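Local coordinates for 70 kDa protein (Xanthomonas sp., PDB 4B2N), which is a c-type dihaem rubber oxygenase that cleaves rubber oxidatively and processively, at residues N216-T228 with S614-R626. Residues are numbered along the deposited sequence; the frame is centred on the assembly and turned at random.
Sequences NDAGLLASDMFRT and SPPPITDQQIKSR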
loop_
_atom_site.group_PDB
_atom_site.type_symbol
_atom_site.label_atom_id
_atom_site.label_comp_id
_atom_site.label_asym_id
_atom_site.label_seq_id
_atom_site.Cartn_x
_atom_site.Cartn_y
_atom_site.Cartn_z
ATOM N N ASN A 216 -9.067 -2.629 -7.739
ATOM C CA ASN A 216 -8.347 -3.724 -8.394
ATOM C C ASN A 216 -8.690 -5.088 -7.825
ATOM O O ASN A 216 -8.796 -5.269 -6.622
ATOM C CB ASN A 216 -6.836 -3.558 -8.382
ATOM C CG ASN A 216 -6.244 -3.583 -6.973
ATOM O OD1 ASN A 216 -6.709 -2.867 -6.080
ATOM N ND2 ASN A 216 -5.201 -4.401 -6.775
ATOM N N ASP A 217 -8.867 -6.052 -8.714
ATOM C CA ASP A 217 -9.060 -7.404 -8.277
ATOM C C ASP A 217 -7.807 -8.217 -8.578
ATOM O O ASP A 217 -7.650 -8.752 -9.663
ATOM C CB ASP A 217 -10.263 -8.091 -8.976
ATOM C CG ASP A 217 -10.591 -9.457 -8.353
ATOM O OD1 ASP A 217 -9.629 -10.186 -7.939
ATOM O OD2 ASP A 217 -11.807 -9.852 -8.395
ATOM N N ALA A 218 -6.925 -8.361 -7.592
ATOM C CA ALA A 218 -5.634 -9.029 -7.840
ATOM C C ALA A 218 -5.798 -10.499 -8.056
ATOM O O ALA A 218 -5.074 -11.090 -8.874
ATOM C CB ALA A 218 -4.658 -8.775 -6.712
ATOM N N GLY A 219 -6.728 -11.123 -7.338
ATOM C CA GLY A 219 -6.959 -12.555 -7.526
ATOM C C GLY A 219 -7.438 -12.910 -8.927
ATOM O O GLY A 219 -7.050 -13.979 -9.511
ATOM N N LEU A 220 -8.302 -12.058 -9.488
ATOM C CA LEU A 220 -8.895 -12.413 -10.768
ATOM C C LEU A 220 -7.822 -12.305 -11.853
ATOM O O LEU A 220 -7.741 -13.131 -12.771
ATOM C CB LEU A 220 -10.059 -11.482 -11.035
ATOM C CG LEU A 220 -10.851 -11.745 -12.296
ATOM C CD1 LEU A 220 -11.375 -13.184 -12.357
ATOM C CD2 LEU A 220 -12.066 -10.772 -12.344
ATOM N N LEU A 221 -6.935 -11.314 -11.723
ATOM C CA LEU A 221 -5.838 -11.225 -12.740
ATOM C C LEU A 221 -4.940 -12.443 -12.666
ATOM O O LEU A 221 -4.591 -13.045 -13.697
ATOM C CB LEU A 221 -5.026 -9.981 -12.410
ATOM C CG LEU A 221 -3.825 -9.652 -13.286
ATOM C CD1 LEU A 221 -4.301 -9.237 -14.651
ATOM C CD2 LEU A 221 -3.020 -8.549 -12.554
ATOM N N ALA A 222 -4.573 -12.825 -11.439
ATOM C CA ALA A 222 -3.702 -14.000 -11.184
ATOM C C ALA A 222 -4.381 -15.275 -11.731
ATOM O O ALA A 222 -3.771 -16.081 -12.469
ATOM C CB ALA A 222 -3.414 -14.144 -9.642
ATOM N N SER A 223 -5.677 -15.413 -11.424
ATOM C CA SER A 223 -6.436 -16.589 -11.888
ATOM C C SER A 223 -6.477 -16.670 -13.401
ATOM O O SER A 223 -6.108 -17.751 -13.998
ATOM C CB SER A 223 -7.859 -16.531 -11.316
ATOM O OG SER A 223 -8.546 -17.659 -11.777
ATOM N N ASP A 224 -6.862 -15.565 -14.051
ATOM C CA ASP A 224 -6.851 -15.549 -15.516
ATOM C C ASP A 224 -5.465 -15.874 -16.055
ATOM O O ASP A 224 -5.321 -16.691 -16.985
ATOM C CB ASP A 224 -7.354 -14.240 -16.141
ATOM C CG ASP A 224 -8.841 -13.978 -15.858
ATOM O OD1 ASP A 224 -9.585 -14.887 -15.398
ATOM O OD2 ASP A 224 -9.263 -12.848 -16.143
ATOM N N MET A 225 -4.453 -15.175 -15.544
ATOM C CA MET A 225 -3.097 -15.283 -16.135
ATOM C C MET A 225 -2.554 -16.708 -15.999
ATOM O O MET A 225 -1.829 -17.223 -16.904
ATOM C CB MET A 225 -2.163 -14.301 -15.394
ATOM C CG MET A 225 -2.499 -12.859 -15.641
ATOM S SD MET A 225 -2.074 -12.504 -17.304
ATOM C CE MET A 225 -1.623 -10.786 -17.117
ATOM N N PHE A 226 -2.949 -17.333 -14.904
ATOM C CA PHE A 226 -2.474 -18.668 -14.548
ATOM C C PHE A 226 -2.896 -19.643 -15.651
ATOM O O PHE A 226 -2.181 -20.613 -15.894
ATOM C CB PHE A 226 -2.964 -19.163 -13.149
ATOM C CG PHE A 226 -2.627 -20.642 -12.908
ATOM C CD1 PHE A 226 -1.308 -21.025 -12.720
ATOM C CD2 PHE A 226 -3.611 -21.638 -12.941
ATOM C CE1 PHE A 226 -0.976 -22.371 -12.548
ATOM C CE2 PHE A 226 -3.272 -22.984 -12.798
ATOM C CZ PHE A 226 -1.969 -23.344 -12.592
ATOM N N ARG A 227 -4.030 -19.370 -16.321
ATOM C CA ARG A 227 -4.559 -20.298 -17.338
ATOM C C ARG A 227 -4.020 -20.002 -18.720
ATOM O O ARG A 227 -4.430 -20.617 -19.677
ATOM C CB ARG A 227 -6.091 -20.275 -17.384
ATOM C CG ARG A 227 -6.735 -20.678 -16.050
ATOM C CD ARG A 227 -8.222 -20.996 -16.209
ATOM N NE ARG A 227 -9.025 -19.853 -16.594
ATOM C CZ ARG A 227 -9.340 -18.828 -15.782
ATOM N NH1 ARG A 227 -8.916 -18.748 -14.506
ATOM N NH2 ARG A 227 -10.091 -17.855 -16.253
ATOM N N THR A 228 -3.131 -19.012 -18.850
ATOM C CA THR A 228 -2.464 -18.798 -20.102
ATOM C C THR A 228 -1.190 -19.656 -20.273
ATOM O O THR A 228 -0.724 -20.277 -19.308
ATOM C CB THR A 228 -2.112 -17.286 -20.288
ATOM O OG1 THR A 228 -1.033 -16.921 -19.406
ATOM C CG2 THR A 228 -3.381 -16.381 -20.141
ATOM N N SER A 614 -3.139 -25.368 -7.082
ATOM C CA SER A 614 -2.966 -24.338 -8.079
ATOM C C SER A 614 -4.149 -23.365 -8.011
ATOM O O SER A 614 -5.203 -23.722 -7.463
ATOM C CB SER A 614 -2.957 -25.009 -9.433
ATOM O OG SER A 614 -1.721 -25.699 -9.544
ATOM N N PRO A 615 -3.986 -22.157 -8.571
ATOM C CA PRO A 615 -5.033 -21.150 -8.449
ATOM C C PRO A 615 -6.346 -21.651 -9.051
ATOM O O PRO A 615 -6.382 -22.292 -10.130
ATOM C CB PRO A 615 -4.473 -19.942 -9.234
ATOM C CG PRO A 615 -2.973 -20.131 -9.191
ATOM C CD PRO A 615 -2.770 -21.631 -9.235
ATOM N N PRO A 616 -7.401 -21.494 -8.317
ATOM C CA PRO A 616 -8.730 -21.875 -8.825
ATOM C C PRO A 616 -9.100 -20.934 -10.013
ATOM O O PRO A 616 -8.833 -19.736 -9.913
ATOM C CB PRO A 616 -9.656 -21.586 -7.635
ATOM C CG PRO A 616 -8.910 -20.595 -6.822
ATOM C CD PRO A 616 -7.444 -20.907 -6.975
ATOM N N PRO A 617 -9.726 -21.464 -11.083
ATOM C CA PRO A 617 -10.321 -20.591 -12.040
ATOM C C PRO A 617 -11.480 -19.840 -11.347
ATOM O O PRO A 617 -12.433 -20.449 -10.891
ATOM C CB PRO A 617 -10.796 -21.559 -13.150
ATOM C CG PRO A 617 -11.088 -22.865 -12.451
ATOM C CD PRO A 617 -10.019 -22.896 -11.355
ATOM N N ILE A 618 -11.388 -18.521 -11.253
ATOM C CA ILE A 618 -12.440 -17.771 -10.562
ATOM C C ILE A 618 -13.671 -17.643 -11.476
ATOM O O ILE A 618 -13.541 -17.190 -12.598
ATOM C CB ILE A 618 -11.912 -16.407 -10.107
ATOM C CG1 ILE A 618 -10.816 -16.609 -9.058
ATOM C CG2 ILE A 618 -13.081 -15.596 -9.579
ATOM C CD1 ILE A 618 -10.234 -15.321 -8.500
ATOM N N THR A 619 -14.849 -18.073 -11.018
ATOM C CA THR A 619 -16.054 -18.164 -11.878
ATOM C C THR A 619 -16.804 -16.853 -11.964
ATOM O O THR A 619 -16.558 -15.974 -11.179
ATOM C CB THR A 619 -17.048 -19.193 -11.328
ATOM O OG1 THR A 619 -17.549 -18.767 -10.064
ATOM C CG2 THR A 619 -16.367 -20.624 -11.178
ATOM N N ASP A 620 -17.769 -16.750 -12.878
ATOM C CA ASP A 620 -18.431 -15.483 -13.060
ATOM C C ASP A 620 -19.318 -15.260 -11.848
ATOM O O ASP A 620 -19.553 -14.137 -11.521
ATOM C CB ASP A 620 -19.249 -15.460 -14.346
ATOM C CG ASP A 620 -18.370 -15.511 -15.606
ATOM O OD1 ASP A 620 -17.217 -15.010 -15.548
ATOM O OD2 ASP A 620 -18.837 -16.066 -16.635
ATOM N N GLN A 621 -19.840 -16.324 -11.226
ATOM C CA GLN A 621 -20.656 -16.091 -10.020
ATOM C C GLN A 621 -19.783 -15.567 -8.852
ATOM O O GLN A 621 -20.205 -14.695 -8.082
ATOM C CB GLN A 621 -21.496 -17.358 -9.594
ATOM C CG GLN A 621 -22.952 -17.457 -10.179
ATOM C CD GLN A 621 -23.992 -16.273 -9.860
ATOM O OE1 GLN A 621 -24.069 -15.728 -8.727
ATOM N NE2 GLN A 621 -24.826 -15.915 -10.880
ATOM N N GLN A 622 -18.558 -16.063 -8.755
ATOM C CA GLN A 622 -17.635 -15.542 -7.727
ATOM C C GLN A 622 -17.270 -14.102 -8.009
ATOM O O GLN A 622 -17.149 -13.280 -7.062
ATOM C CB GLN A 622 -16.373 -16.433 -7.626
ATOM C CG GLN A 622 -16.665 -17.822 -7.035
ATOM C CD GLN A 622 -15.627 -18.894 -7.440
ATOM O OE1 GLN A 622 -14.666 -18.641 -8.181
ATOM N NE2 GLN A 622 -15.821 -20.115 -6.918
ATOM N N ILE A 623 -17.168 -13.750 -9.297
ATOM C CA ILE A 623 -16.826 -12.367 -9.688
ATOM C C ILE A 623 -17.946 -11.470 -9.133
ATOM O O ILE A 623 -17.662 -10.430 -8.555
ATOM C CB ILE A 623 -16.600 -12.283 -11.210
ATOM C CG1 ILE A 623 -15.292 -12.964 -11.526
ATOM C CG2 ILE A 623 -16.603 -10.845 -11.751
ATOM C CD1 ILE A 623 -15.143 -13.190 -13.006
ATOM N N LYS A 624 -19.202 -11.929 -9.198
ATOM C CA LYS A 624 -20.296 -11.099 -8.726
ATOM C C LYS A 624 -20.139 -10.804 -7.262
ATOM O O LYS A 624 -20.379 -9.675 -6.818
ATOM C CB LYS A 624 -21.704 -11.704 -9.040
ATOM C CG LYS A 624 -22.075 -11.538 -10.494
ATOM C CD LYS A 624 -23.457 -12.075 -10.887
ATOM C CE LYS A 624 -24.542 -11.465 -9.967
ATOM N NZ LYS A 624 -25.922 -11.825 -10.481
ATOM N N SER A 625 -19.691 -11.768 -6.502
ATOM C CA SER A 625 -19.476 -11.521 -5.079
ATOM C C SER A 625 -18.245 -10.636 -4.814
ATOM O O SER A 625 -18.268 -9.811 -3.935
ATOM C CB SER A 625 -19.310 -12.871 -4.411
ATOM O OG SER A 625 -20.498 -13.661 -4.600
ATOM N N ARG A 626 -17.166 -10.815 -5.573
ATOM C CA ARG A 626 -15.933 -9.973 -5.421
ATOM C C ARG A 626 -16.208 -8.466 -5.662
ATOM O O ARG A 626 -15.465 -7.597 -5.188
ATOM C CB ARG A 626 -14.836 -10.396 -6.433
ATOM C CG ARG A 626 -14.392 -11.835 -6.286
ATOM C CD ARG A 626 -13.208 -12.105 -7.302
ATOM N NE ARG A 626 -12.548 -13.033 -6.509
ATOM C CZ ARG A 626 -11.415 -12.967 -5.875
ATOM N NH1 ARG A 626 -10.387 -12.098 -6.135
ATOM N NH2 ARG A 626 -11.307 -13.990 -5.059
HETATM O O HOH W 1 -10.568 -16.845 -13.840
HETATM O O HOH W 2 -7.087 -20.285 -12.742
#
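Asp-217 and Arg-626 form the salt bridge of this contact, NH1 of Arg-626 giving a hydrogen bond of 2.7 Å to OD1 of Asp-217. The donor arrives on the syn side of the carboxylate, and the two flat groups lie nearly coplanar, 21° apart. OD1 also caps helix 218-226, accepting from Leu-220 N at 2.8 Å from above the carboxylate plane, so one oxygen serves both the helix start and the arginine. Asp-594 pairs with NH2 of Arg-626 and Ser-243 O accepts from NH1, which fixes the rotation of the guanidinium.

A second polar link joins Ser-223 to the extended, polyproline-II-like loop 615-618: its OG donates to Pro-616 O at 2.8 Å, in the carbonyl plane and on a lone pair. With OG anti to the backbone N (chi1 180°), the hydroxyl is turned onto this loop. Arg-227, bent at chi3, folds back to bridge Asp-224 and lays NH1 against CA and CB of Pro-617. One water ties NH1 of Arg-227, OD1 of Asp-224 and Ile-618 O together.

Hydrocarbon side chains pack between these links. The CD1 methyl of Ile-618 covers one face of the polar Arg-626 guanidinium, while CD1 of Leu-220 meets CD1 of Ile-623 at 3.8 Å. At the far end CD of Pro-615 sits over the centre of the Phe-226 ring, 3.6 Å from its centroid, a CH-pi contact, and CB of Ser-614 touches CZ of Phe-226.

Loop 614-618 carries most of the contact; helix 620-626, nearly antiparallel to helix 218-226 (160°, closest approach 11.7 Å), adds Ile-623 and Arg-626. N-capped helix 218-226 is thus held against an extended proline loop leading into the Thr-619/Gln-622 capping box, joining chain parts almost 400 residues apart near, but not touching, the c-type haem covalently attached to Cys-191 and Cys-194.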